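Ribonucleoside-diphosphate reductase subunit beta (Clostridium botulinum, PDB 6ZJK) probably forms the metal-bearing small subunit of a class I ribonucleotide reductase, which helps convert ribonucleoside diphosphates to deoxyribonucleotides. Local coordinates at residues E38-N42 and E251-N256; P73-L78 and Q142-I147; Q84-L88 and G222-A226; Y305-L309 and Y320-N324. All coordinates share one frame; numbering follows the deposited sequence.

Overall arrangement
The four contacts lie on a mainly helical chain without strands that holds two bound iron ions; only contacts 2 and 3 touch. Contacts 1 and 3 sit at the two ends of helix 225-255, their centres about 48 Å apart; between them this helix supplies the iron ligands E238 and H241. Contact 2 is the one nearest the metal: the side chain of S143 is about 8 Å from an iron, and its helix 124-151 carries the ligands E137 and H140. Contacts 2 and 3 have centres about 15 Å apart and meet where L78 CD2 lies 3.7 Å from A226 CB. Contact 4, centred about 29 Å from contact 1 and 33 to 34 Å from the others, folds the loop after helix 296-313 back onto that helix.

Contact 1: E38-N42 and E251-N256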
loop_
_atom_site.group_PDB
_atom_site.type_symbol
_atom_site.label_atom_id
_atom_site.label_comp_id
_atom_site.label_asym_id
_atom_site.label_seq_id
_atom_site.Cartn_x
_atom_site.Cartn_y
_atom_site.Cartn_z
ATOM N N GLU A 38 -3.013 19.557 -10.391
ATOM C CA GLU A 38 -2.284 20.660 -11.015
ATOM C C GLU A 38 -0.946 20.221 -11.599
ATOM O O GLU A 38 -0.635 20.561 -12.742
ATOM C CB GLU A 38 -2.043 21.788 -9.996
ATOM C CG GLU A 38 -1.112 22.865 -10.541
ATOM C CD GLU A 38 -0.874 24.038 -9.593
ATOM O OE1 GLU A 38 -0.926 23.850 -8.348
ATOM O OE2 GLU A 38 -0.592 25.145 -10.113
ATOM N N SER A 39 -0.145 19.460 -10.846
ATOM C CA SER A 39 1.152 19.003 -11.338
ATOM C C SER A 39 1.600 17.788 -10.531
ATOM O O SER A 39 1.001 17.440 -9.510
ATOM C CB SER A 39 2.205 20.112 -11.266
ATOM O OG SER A 39 2.317 20.580 -9.933
ATOM N N MET A 40 2.689 17.165 -10.975
ATOM C CA MET A 40 3.277 15.972 -10.362
ATOM C C MET A 40 3.879 16.238 -9.011
ATOM O O MET A 40 3.710 15.510 -8.116
ATOM C CB MET A 40 4.294 15.299 -11.277
ATOM C CG MET A 40 4.670 13.877 -10.915
ATOM S SD MET A 40 3.438 12.651 -11.113
ATOM C CE MET A 40 3.284 12.556 -12.848
ATOM N N ILE A 41 4.626 17.290 -8.923
ATOM C CA ILE A 41 5.183 17.737 -7.693
ATOM C C ILE A 41 4.886 19.220 -7.559
ATOM O O ILE A 41 4.573 19.867 -8.507
ATOM C CB ILE A 41 6.683 17.457 -7.559
ATOM C CG1 ILE A 41 7.460 18.055 -8.696
ATOM C CG2 ILE A 41 6.938 15.975 -7.481
ATOM C CD1 ILE A 41 8.903 18.253 -8.381
ATOM N N ASN A 42 5.005 19.733 -6.363
ATOM C CA ASN A 42 4.758 21.113 -6.029
ATOM C C ASN A 42 3.352 21.645 -6.383
ATOM O O ASN A 42 3.174 22.783 -6.452
ATOM C CB ASN A 42 5.841 22.057 -6.578
ATOM C CG ASN A 42 7.230 21.809 -6.016
ATOM O OD1 ASN A 42 7.431 21.720 -4.847
ATOM N ND2 ASN A 42 8.180 21.747 -6.883
ATOM N N GLU A 251 6.401 12.831 -17.368
ATOM C CA GLU A 251 5.679 14.019 -16.917
ATOM C C GLU A 251 6.585 14.944 -16.111
ATOM O O GLU A 251 6.512 16.169 -16.260
ATOM C CB GLU A 251 4.445 13.632 -16.096
ATOM C CG GLU A 251 3.431 12.684 -16.761
ATOM C CD GLU A 251 2.767 13.244 -18.023
ATOM O OE1 GLU A 251 3.007 14.420 -18.379
ATOM O OE2 GLU A 251 1.997 12.494 -18.666
ATOM N N LEU A 252 7.480 14.386 -15.291
ATOM C CA LEU A 252 8.402 15.225 -14.527
ATOM C C LEU A 252 9.301 16.046 -15.439
ATOM O O LEU A 252 9.626 17.196 -15.120
ATOM C CB LEU A 252 9.259 14.377 -13.590
ATOM C CG LEU A 252 8.578 13.843 -12.325
ATOM C CD1 LEU A 252 9.489 12.840 -11.605
ATOM C CD2 LEU A 252 8.188 14.985 -11.396
ATOM N N LYS A 253 9.763 15.452 -16.548
ATOM C CA LYS A 253 10.568 16.129 -17.558
ATOM C C LYS A 253 9.809 17.302 -18.169
ATOM O O LYS A 253 10.391 18.365 -18.407
ATOM C CB LYS A 253 10.995 15.167 -18.665
ATOM C CG LYS A 253 11.924 15.846 -19.664
ATOM C CD LYS A 253 12.717 14.877 -20.534
ATOM C CE LYS A 253 13.028 15.521 -21.895
ATOM N NZ LYS A 253 14.225 16.403 -21.855
ATOM N N ASN A 254 8.557 17.030 -18.533
ATOM C CA ASN A 254 7.761 18.049 -19.215
ATOM C C ASN A 254 7.473 19.248 -18.312
ATOM O O ASN A 254 7.511 20.396 -18.775
ATOM C CB ASN A 254 6.451 17.445 -19.722
ATOM C CG ASN A 254 5.573 18.475 -20.420
ATOM O OD1 ASN A 254 4.388 18.624 -20.114
ATOM N ND2 ASN A 254 6.161 19.197 -21.355
ATOM N N GLU A 255 7.232 19.011 -17.014
ATOM C CA GLU A 255 6.813 20.054 -16.081
ATOM C C GLU A 255 7.974 20.703 -15.318
ATOM O O GLU A 255 7.739 21.643 -14.547
ATOM C CB GLU A 255 5.801 19.486 -15.073
ATOM C CG GLU A 255 4.498 18.914 -15.680
ATOM C CD GLU A 255 3.670 18.108 -14.653
ATOM O OE1 GLU A 255 4.095 18.004 -13.482
ATOM O OE2 GLU A 255 2.593 17.568 -15.011
ATOM N N ASN A 256 9.204 20.208 -15.481
ATOM C CA ASN A 256 10.390 20.683 -14.752
ATOM C C ASN A 256 11.601 20.755 -15.686
ATOM O O ASN A 256 12.699 20.296 -15.358
ATOM C CB ASN A 256 10.714 19.769 -13.565
ATOM C CG ASN A 256 9.603 19.709 -12.543
ATOM O OD1 ASN A 256 9.500 20.577 -11.678
ATOM N ND2 ASN A 256 8.762 18.686 -12.633
HETATM O O HOH W 1 5.642 18.670 -11.604
#
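M40 lays its side chain across L252 and E251 at roughly right angles to both. Its CG rests on L252 CD2 at 3.7 Å, while the terminal CE lies 3.6 Å from E251 CB. The first torsion sets CG anti to the backbone N (chi1 -164°), and bends at chi2 and chi3 then fold the thioether round so that CE rather than CG meets E251. I41 extends this apolar patch, with CG1 4.2 Å from L252 CD2.

One direct polar bond joins the segments: M40 N donates to the syn lone pair of E255 OE1 at 3.0 Å, almost straight at 171°. A water bridges the same region by accepting from I41 N and N256 ND2; its approach to E255 OE1 is so short that this third link is doubtful. N256 also ties its own end of the helix together, since ND2 gives its N-H to L252 O at 3.0 Å in the carbonyl plane. In the loop, S39 OG donates to I41 O at 2.8 Å, from above the carbonyl plane. The carboxylate of E251 turns to W58, and the backbone of S39 bonds to T122 OG1.

The contact thus fastens the N-terminal loop onto the last turn of helix 225-255, one of the iron-bearing helices of the ferritin-like R2 helical fold.

Contact 2: P73-L78 and Q142-I147. With GOL (glycerol), chain F.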
loop_
_atom_site.group_PDB
_atom_site.type_symbol
_atom_site.label_atom_id
_atom_site.label_comp_id
_atom_site.label_asym_id
_atom_site.label_seq_id
_atom_site.Cartn_x
_atom_site.Cartn_y
_atom_site.Cartn_z
ATOM N N PRO A 73 0.018 -15.952 -3.796
ATOM C CA PRO A 73 1.140 -16.873 -3.900
ATOM C C PRO A 73 0.854 -18.258 -3.406
ATOM O O PRO A 73 1.062 -19.217 -4.090
ATOM C CB PRO A 73 2.199 -16.229 -3.067
ATOM C CG PRO A 73 1.834 -14.845 -3.000
ATOM C CD PRO A 73 0.398 -14.694 -3.198
ATOM N N GLU A 74 0.191 -18.380 -2.261
ATOM C CA GLU A 74 -0.158 -19.690 -1.670
ATOM C C GLU A 74 -1.170 -20.513 -2.406
ATOM O O GLU A 74 -1.318 -21.613 -2.128
ATOM C CB GLU A 74 -0.504 -19.583 -0.189
ATOM C CG GLU A 74 0.676 -19.218 0.677
ATOM C CD GLU A 74 0.389 -19.135 2.166
ATOM O OE1 GLU A 74 -0.755 -19.374 2.563
ATOM O OE2 GLU A 74 1.315 -18.838 2.930
ATOM N N GLU A 75 -1.740 -19.947 -3.445
ATOM C CA GLU A 75 -2.692 -20.662 -4.238
ATOM C C GLU A 75 -2.005 -21.466 -5.359
ATOM O O GLU A 75 -2.652 -22.137 -6.094
ATOM C CB GLU A 75 -3.747 -19.700 -4.798
ATOM C CG GLU A 75 -5.023 -19.595 -3.984
ATOM C CD GLU A 75 -6.033 -18.559 -4.482
ATOM O OE1 GLU A 75 -6.992 -18.291 -3.780
ATOM O OE2 GLU A 75 -5.898 -18.000 -5.558
ATOM N N ILE A 76 -0.689 -21.373 -5.469
ATOM C CA ILE A 76 0.050 -22.089 -6.465
ATOM C C ILE A 76 0.764 -23.235 -5.786
ATOM O O ILE A 76 1.571 -23.027 -4.973
ATOM C CB ILE A 76 1.044 -21.164 -7.139
ATOM C CG1 ILE A 76 0.319 -20.128 -7.958
ATOM C CG2 ILE A 76 1.957 -21.949 -8.023
ATOM C CD1 ILE A 76 1.057 -18.841 -8.022
ATOM N N SER A 77 0.472 -24.440 -6.174
ATOM C CA SER A 77 1.068 -25.569 -5.469
ATOM C C SER A 77 2.516 -25.805 -5.892
ATOM O O SER A 77 2.840 -25.810 -7.082
ATOM C CB SER A 77 0.268 -26.835 -5.736
ATOM O OG SER A 77 1.097 -27.958 -5.547
ATOM N N LEU A 78 3.325 -26.129 -4.881
ATOM C CA LEU A 78 4.760 -26.377 -5.003
ATOM C C LEU A 78 5.089 -27.863 -4.886
ATOM O O LEU A 78 6.250 -28.221 -4.665
ATOM C CB LEU A 78 5.544 -25.582 -3.952
ATOM C CG LEU A 78 5.548 -24.060 -4.147
ATOM C CD1 LEU A 78 6.413 -23.346 -3.102
ATOM C CD2 LEU A 78 5.998 -23.685 -5.569
ATOM N N GLN A 142 6.550 -11.905 0.223
ATOM C CA GLN A 142 5.939 -13.016 0.911
ATOM C C GLN A 142 5.989 -14.284 0.144
ATOM O O GLN A 142 6.080 -15.327 0.702
ATOM C CB GLN A 142 4.488 -12.732 1.241
ATOM C CG GLN A 142 3.841 -13.720 2.161
ATOM C CD GLN A 142 2.979 -14.659 1.458
ATOM O OE1 GLN A 142 2.377 -14.335 0.499
ATOM N NE2 GLN A 142 2.912 -15.821 1.933
ATOM N N SER A 143 5.865 -14.166 -1.155
ATOM C CA SER A 143 6.040 -15.269 -2.092
ATOM C C SER A 143 7.334 -16.027 -1.826
ATOM O O SER A 143 7.417 -17.223 -2.140
ATOM C CB SER A 143 6.012 -14.777 -3.549
ATOM O OG SER A 143 7.217 -14.111 -3.911
ATOM N N TYR A 144 8.349 -15.287 -1.456
ATOM C CA TYR A 144 9.656 -15.846 -1.234
ATOM C C TYR A 144 9.641 -16.639 0.068
ATOM O O TYR A 144 10.188 -17.674 0.125
ATOM C CB TYR A 144 10.785 -14.814 -1.262
ATOM C CG TYR A 144 10.812 -13.912 -2.495
ATOM C CD1 TYR A 144 10.530 -14.410 -3.729
ATOM C CD2 TYR A 144 11.091 -12.584 -2.399
ATOM C CE1 TYR A 144 10.538 -13.613 -4.833
ATOM C CE2 TYR A 144 11.107 -11.783 -3.503
ATOM C CZ TYR A 144 10.824 -12.306 -4.707
ATOM O OH TYR A 144 10.802 -11.519 -5.781
ATOM N N SER A 145 9.012 -16.118 1.100
ATOM C CA SER A 145 8.840 -16.867 2.342
ATOM C C SER A 145 8.071 -18.162 2.096
ATOM O O SER A 145 8.389 -19.207 2.681
ATOM C CB SER A 145 8.134 -16.007 3.396
ATOM O OG SER A 145 9.073 -15.332 4.226
ATOM N N TYR A 146 7.057 -18.084 1.264
ATOM C CA TYR A 146 6.264 -19.223 0.925
ATOM C C TYR A 146 7.075 -20.286 0.192
ATOM O O TYR A 146 6.917 -21.423 0.461
ATOM C CB TYR A 146 5.054 -18.847 0.117
ATOM C CG TYR A 146 4.310 -19.975 -0.500
ATOM C CD1 TYR A 146 3.789 -20.967 0.241
ATOM C CD2 TYR A 146 4.081 -20.020 -1.822
ATOM C CE1 TYR A 146 3.094 -21.975 -0.319
ATOM C CE2 TYR A 146 3.382 -21.029 -2.396
ATOM C CZ TYR A 146 2.901 -22.012 -1.635
ATOM O OH TYR A 146 2.205 -23.008 -2.196
ATOM N N ILE A 147 7.891 -19.894 -0.773
ATOM C CA ILE A 147 8.749 -20.857 -1.480
ATOM C C ILE A 147 9.694 -21.560 -0.499
ATOM O O ILE A 147 9.787 -22.793 -0.473
ATOM C CB ILE A 147 9.529 -20.179 -2.620
ATOM C CG1 ILE A 147 8.580 -19.781 -3.759
ATOM C CG2 ILE A 147 10.663 -21.102 -3.138
ATOM C CD1 ILE A 147 9.204 -18.871 -4.828
HETATM C C1 GOL F . 3.453 -15.534 5.309
HETATM O O1 GOL F . 4.227 -16.331 4.449
HETATM C C2 GOL F . 2.030 -15.977 5.214
HETATM O O2 GOL F . 1.896 -17.382 5.167
HETATM C C3 GOL F . 1.168 -15.386 6.281
HETATM O O3 GOL F . -0.157 -15.730 5.927
HETATM O O HOH W 2 0.175 -16.225 -0.376
HETATM O O HOH W 3 2.589 -26.397 -2.257
#
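Y146 meets segment 73-78 by CH-pi contact on both faces of its ring. E74 CG lies over one face, 3.8 Å from the centroid and 20° off the normal, and L78 CD1 lies over the opposite face at 4.2 Å from the centroid. The phenol is therefore held between two aliphatic groups, each shifted toward the rim. Its CG stands anti to the backbone N (chi1 169°), which swings the ring out from helix 124-151 into the loop.

Apolar contacts continue along the helix. P73 CB meets S143 CB at 4.1 Å, and L78 CD1 also touches I147 CG1 at 4.2 Å.

Among the polar contacts, Y146 OH donates to I76 O at 2.8 Å, with the oxygen lying at the ring edge and the donor tilted 32° from the carbonyl plane. Water 2 joins E74 N to Q142 OE1, accepting from the former and donating to the latter. Water 3 accepts from L78 N at 2.7 Å and donates weakly to Y146 OH.

A glycerol, probably an additive of crystal growth, bridges E74 and Q142: its O2 donates to E74 OE2 at 2.7 Å, and Q142 NE2 donates to its O1. It also bonds to S60 O of the second subunit. E74 OE1 forms a salt bridge with R64 of the second subunit, and S145 OG bonds to W51 N of that subunit.

Iron-ligand helix 124-151 is thus packed against its covering loop at the subunit interface of an R2-type dimer, close to the diiron site.

Contact 3: Q84-L88 and G222-A226; sequences QFPYL and GKMTA
Q84 reaches the turn at G222, the Schellman motif that ends helix 190-220, and so ties helix 79-84 to the junction with helix 225-255. Its CG lies anti to the carbonyl carbon (chi1 -54°) and the chain runs extended beyond it, carrying the amide out to span two backbone groups. NE2 donates to G222 O at 2.8 Å, nearly along the C=O axis, whereas OE1 accepts from M224 N at 3.2 Å. Both bonds are bent; the longer one, from M224 N, comes from 55° out of the plane of the Q84 side-chain carbonyl and is probably the weaker. Because one end gives and the other receives, the amide is held against rotation.

M224, the N-cap residue of helix 225-255, bends at both chi2 and chi3 and so curls its thioether back toward the loop 84-88. Its CG meets L88 CD2 at 4.3 Å. L88 CD2 also lies 4.3 Å from K223 CB, while the ammonium of K223 pairs with E92. D81, in helix 79-84, bonds to A226 N and joins the same helix start. With CG opposite its N (chi1 -169°), the F85 ring turns an edge to M224 CE, 3.9 Å from F85 CD1.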
loop_
_atom_site.group_PDB
_atom_site.type_symbol
_atom_site.label_atom_id
_atom_site.label_comp_id
_atom_site.label_asym_id
_atom_site.label_seq_id
_atom_site.Cartn_x
_atom_site.Cartn_y
_atom_site.Cartn_z
ATOM N N GLN A 84 11.869 -32.058 -6.097
ATOM C CA GLN A 84 13.045 -31.792 -6.923
ATOM C C GLN A 84 14.140 -31.023 -6.192
ATOM O O GLN A 84 15.311 -31.111 -6.584
ATOM C CB GLN A 84 12.630 -31.003 -8.160
ATOM C CG GLN A 84 11.517 -31.669 -8.921
ATOM C CD GLN A 84 11.193 -30.963 -10.210
ATOM O OE1 GLN A 84 10.669 -29.844 -10.209
ATOM N NE2 GLN A 84 11.479 -31.625 -11.326
ATOM N N PHE A 85 13.785 -30.224 -5.181
ATOM C CA PHE A 85 14.785 -29.417 -4.482
ATOM C C PHE A 85 15.994 -30.201 -3.953
ATOM O O PHE A 85 17.112 -29.663 -4.025
ATOM C CB PHE A 85 14.110 -28.648 -3.336
ATOM C CG PHE A 85 14.984 -27.594 -2.720
ATOM C CD1 PHE A 85 15.160 -26.370 -3.339
ATOM C CD2 PHE A 85 15.632 -27.829 -1.520
ATOM C CE1 PHE A 85 15.969 -25.401 -2.781
ATOM C CE2 PHE A 85 16.436 -26.859 -0.947
ATOM C CZ PHE A 85 16.600 -25.645 -1.574
ATOM N N PRO A 86 15.857 -31.396 -3.355
ATOM C CA PRO A 86 17.054 -32.102 -2.856
ATOM C C PRO A 86 18.009 -32.579 -3.939
ATOM O O PRO A 86 19.137 -32.965 -3.614
ATOM C CB PRO A 86 16.469 -33.292 -2.075
ATOM C CG PRO A 86 15.094 -32.863 -1.727
ATOM C CD PRO A 86 14.618 -32.045 -2.879
ATOM N N TYR A 87 17.590 -32.612 -5.196
ATOM C CA TYR A 87 18.464 -33.141 -6.228
ATOM C C TYR A 87 19.063 -32.053 -7.111
ATOM O O TYR A 87 19.757 -32.378 -8.078
ATOM C CB TYR A 87 17.709 -34.168 -7.072
ATOM C CG TYR A 87 17.335 -35.409 -6.302
ATOM C CD1 TYR A 87 16.034 -35.902 -6.333
ATOM C CD2 TYR A 87 18.274 -36.096 -5.546
ATOM C CE1 TYR A 87 15.682 -37.030 -5.641
ATOM C CE2 TYR A 87 17.921 -37.239 -4.843
ATOM C CZ TYR A 87 16.622 -37.694 -4.894
ATOM O OH TYR A 87 16.245 -38.823 -4.206
ATOM N N LEU A 88 18.875 -30.779 -6.759
ATOM C CA LEU A 88 19.652 -29.715 -7.383
ATOM C C LEU A 88 21.140 -29.913 -7.113
ATOM O O LEU A 88 21.535 -30.375 -6.036
ATOM C CB LEU A 88 19.206 -28.351 -6.856
ATOM C CG LEU A 88 17.762 -27.917 -7.092
ATOM C CD1 LEU A 88 17.563 -26.564 -6.483
ATOM C CD2 LEU A 88 17.448 -27.902 -8.584
ATOM N N GLY A 222 13.171 -28.453 -16.668
ATOM C CA GLY A 222 12.349 -29.328 -15.856
ATOM C C GLY A 222 12.585 -29.255 -14.357
ATOM O O GLY A 222 12.066 -30.108 -13.625
ATOM N N LYS A 223 13.354 -28.279 -13.878
ATOM C CA LYS A 223 13.701 -28.144 -12.469
ATOM C C LYS A 223 12.995 -26.921 -11.881
ATOM O O LYS A 223 13.049 -25.829 -12.459
ATOM C CB LYS A 223 15.227 -28.038 -12.310
ATOM C CG LYS A 223 16.004 -29.298 -12.781
ATOM C CD LYS A 223 17.532 -29.062 -12.966
ATOM C CE LYS A 223 18.264 -30.343 -13.413
ATOM N NZ LYS A 223 19.658 -30.131 -13.940
ATOM N N MET A 224 12.337 -27.107 -10.726
ATOM C CA MET A 224 11.661 -26.023 -9.998
ATOM C C MET A 224 10.640 -25.297 -10.870
ATOM O O MET A 224 10.649 -24.071 -10.965
ATOM C CB MET A 224 12.665 -25.018 -9.418
ATOM C CG MET A 224 13.770 -25.674 -8.592
ATOM S SD MET A 224 13.212 -26.678 -7.180
ATOM C CE MET A 224 12.576 -25.410 -6.060
ATOM N N THR A 225 9.740 -26.061 -11.499
ATOM C CA THR A 225 8.817 -25.463 -12.464
ATOM C C THR A 225 7.773 -24.578 -11.789
ATOM O O THR A 225 7.399 -23.536 -12.331
ATOM C CB THR A 225 8.119 -26.557 -13.267
ATOM O OG1 THR A 225 7.767 -27.613 -12.381
ATOM C CG2 THR A 225 9.071 -27.132 -14.307
ATOM N N ALA A 226 7.281 -24.969 -10.609
ATOM C CA ALA A 226 6.234 -24.159 -9.989
ATOM C C ALA A 226 6.800 -22.899 -9.350
ATOM O O ALA A 226 6.093 -21.892 -9.250
ATOM C CB ALA A 226 5.462 -24.973 -8.952
#

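Contact 4: Y305-L309 and Y320-N324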
loop_
_atom_site.group_PDB
_atom_site.type_symbol
_atom_site.label_atom_id
_atom_site.label_comp_id
_atom_site.label_asym_id
_atom_site.label_seq_id
_atom_site.Cartn_x
_atom_site.Cartn_y
_atom_site.Cartn_z
ATOM N N TYR A 305 21.317 -5.679 -23.777
ATOM C CA TYR A 305 20.155 -5.550 -24.654
ATOM C C TYR A 305 18.969 -4.949 -23.905
ATOM O O TYR A 305 18.226 -4.128 -24.453
ATOM C CB TYR A 305 19.788 -6.918 -25.239
ATOM C CG TYR A 305 18.435 -6.972 -25.928
ATOM C CD1 TYR A 305 18.272 -6.561 -27.250
ATOM C CD2 TYR A 305 17.317 -7.436 -25.247
ATOM C CE1 TYR A 305 17.031 -6.621 -27.866
ATOM C CE2 TYR A 305 16.075 -7.498 -25.848
ATOM C CZ TYR A 305 15.931 -7.087 -27.151
ATOM O OH TYR A 305 14.678 -7.152 -27.733
ATOM N N LEU A 306 18.757 -5.377 -22.666
ATOM C CA LEU A 306 17.654 -4.835 -21.881
ATOM C C LEU A 306 17.834 -3.346 -21.619
ATOM O O LEU A 306 16.866 -2.581 -21.688
ATOM C CB LEU A 306 17.523 -5.596 -20.553
ATOM C CG LEU A 306 16.935 -7.004 -20.650
ATOM C CD1 LEU A 306 16.867 -7.700 -19.268
ATOM C CD2 LEU A 306 15.566 -6.973 -21.287
ATOM N N SER A 307 19.064 -2.912 -21.321
ATOM C CA SER A 307 19.260 -1.500 -21.021
ATOM C C SER A 307 18.967 -0.623 -22.234
ATOM O O SER A 307 18.474 0.499 -22.072
ATOM C CB SER A 307 20.668 -1.241 -20.482
ATOM O OG SER A 307 21.635 -1.279 -21.500
ATOM N N ASN A 308 19.229 -1.114 -23.454
ATOM C CA ASN A 308 18.891 -0.333 -24.646
ATOM C C ASN A 308 17.389 -0.075 -24.707
ATOM O O ASN A 308 16.955 1.047 -24.991
ATOM C CB ASN A 308 19.332 -1.055 -25.923
ATOM C CG ASN A 308 20.837 -1.202 -26.031
ATOM O OD1 ASN A 308 21.609 -0.512 -25.366
ATOM N ND2 ASN A 308 21.256 -2.120 -26.871
ATOM N N LEU A 309 16.581 -1.112 -24.453
ATOM C CA LEU A 309 15.129 -0.936 -24.438
ATOM C C LEU A 309 14.715 0.057 -23.353
ATOM O O LEU A 309 13.896 0.946 -23.591
ATOM C CB LEU A 309 14.430 -2.279 -24.192
ATOM C CG LEU A 309 14.734 -3.516 -25.051
ATOM C CD1 LEU A 309 13.856 -4.693 -24.587
ATOM C CD2 LEU A 309 14.578 -3.260 -26.527
ATOM N N TYR A 320 24.629 0.632 -25.661
ATOM C CA TYR A 320 25.244 -0.473 -26.399
ATOM C C TYR A 320 24.527 -0.701 -27.729
ATOM O O TYR A 320 23.962 -1.771 -27.968
ATOM C CB TYR A 320 25.223 -1.735 -25.537
ATOM C CG TYR A 320 25.642 -1.457 -24.109
ATOM C CD1 TYR A 320 26.988 -1.307 -23.782
ATOM C CD2 TYR A 320 24.696 -1.326 -23.092
ATOM C CE1 TYR A 320 27.381 -1.041 -22.476
ATOM C CE2 TYR A 320 25.078 -1.055 -21.782
ATOM C CZ TYR A 320 26.429 -0.906 -21.487
ATOM O OH TYR A 320 26.831 -0.639 -20.196
ATOM N N PRO A 321 24.579 0.276 -28.644
ATOM C CA PRO A 321 23.800 0.152 -29.889
ATOM C C PRO A 321 24.231 -1.015 -30.747
ATOM O O PRO A 321 23.456 -1.459 -31.605
ATOM C CB PRO A 321 24.062 1.487 -30.618
ATOM C CG PRO A 321 24.635 2.417 -29.583
ATOM C CD PRO A 321 25.381 1.510 -28.616
ATOM N N GLU A 322 25.431 -1.548 -30.531
ATOM C CA GLU A 322 25.930 -2.639 -31.351
ATOM C C GLU A 322 25.285 -3.979 -31.016
ATOM O O GLU A 322 25.456 -4.933 -31.777
ATOM C CB GLU A 322 27.461 -2.716 -31.224
ATOM C CG GLU A 322 28.008 -3.220 -29.876
ATOM C CD GLU A 322 27.935 -2.169 -28.758
ATOM O OE1 GLU A 322 28.538 -2.411 -27.689
ATOM O OE2 GLU A 322 27.335 -1.082 -28.959
ATOM N N ILE A 323 24.528 -4.063 -29.919
ATOM C CA ILE A 323 23.797 -5.270 -29.549
ATOM C C ILE A 323 22.329 -5.007 -29.862
ATOM O O ILE A 323 21.596 -4.463 -29.029
ATOM C CB ILE A 323 23.984 -5.610 -28.063
ATOM C CG1 ILE A 323 25.461 -5.780 -27.724
ATOM C CG2 ILE A 323 23.204 -6.869 -27.688
ATOM C CD1 ILE A 323 25.694 -5.917 -26.241
ATOM N N ASN A 324 21.888 -5.364 -31.062
ATOM C CA ASN A 324 20.531 -5.053 -31.489
ATOM C C ASN A 324 19.600 -6.254 -31.600
ATOM O O ASN A 324 18.381 -6.056 -31.655
ATOM C CB ASN A 324 20.576 -4.283 -32.817
ATOM C CG ASN A 324 21.509 -4.916 -33.821
ATOM O OD1 ASN A 324 22.035 -6.001 -33.595
ATOM N ND2 ASN A 324 21.762 -4.216 -34.914
#
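N308 places CG anti to its carbonyl carbon (chi1 -65°), and this first torsion, with a small chi2 of -18°, points the amide out of helix 296-313 at the backbone of Y320. The amide engages both ends of that residue: OD1 accepts from Y320 N at 3.2 Å, and ND2 donates to Y320 O at 2.9 Å. Neither bond is ideal in direction, since the ND2 donor stands well above the carbonyl plane and the Y320 N-H approaches OD1 tilted out of the amide's own plane.

Y320 O also closes the type I beta turn from Y320 to I323 by taking I323 N at 3.1 Å. The two donors reach it from opposite faces of its plane, so the carbonyl is gripped between the turn and the helix. ND2 of N308 also comes within 3.2 Å of I323 O.

Around this centre the contacts are mainly van der Waals. Y320 turns its ring edge to S307 OG, 3.5 Å from CD2, while that hydroxyl donates to K304 O within its own helix. I323 CG2 packs against Y305 CB at 4.2 Å, and N324 O lies near the edge of the Y305 ring; the ring itself stacks with H326. Y320 further rests on R273 and V276 of helix 262-287.

Since OD1 faces an N-H and ND2 a carbonyl of Y320, the amide is probably held in one of its two flips, and the buried asparagine ties the returning chain to the helix, with its polar atoms matched by backbone groups of the turn.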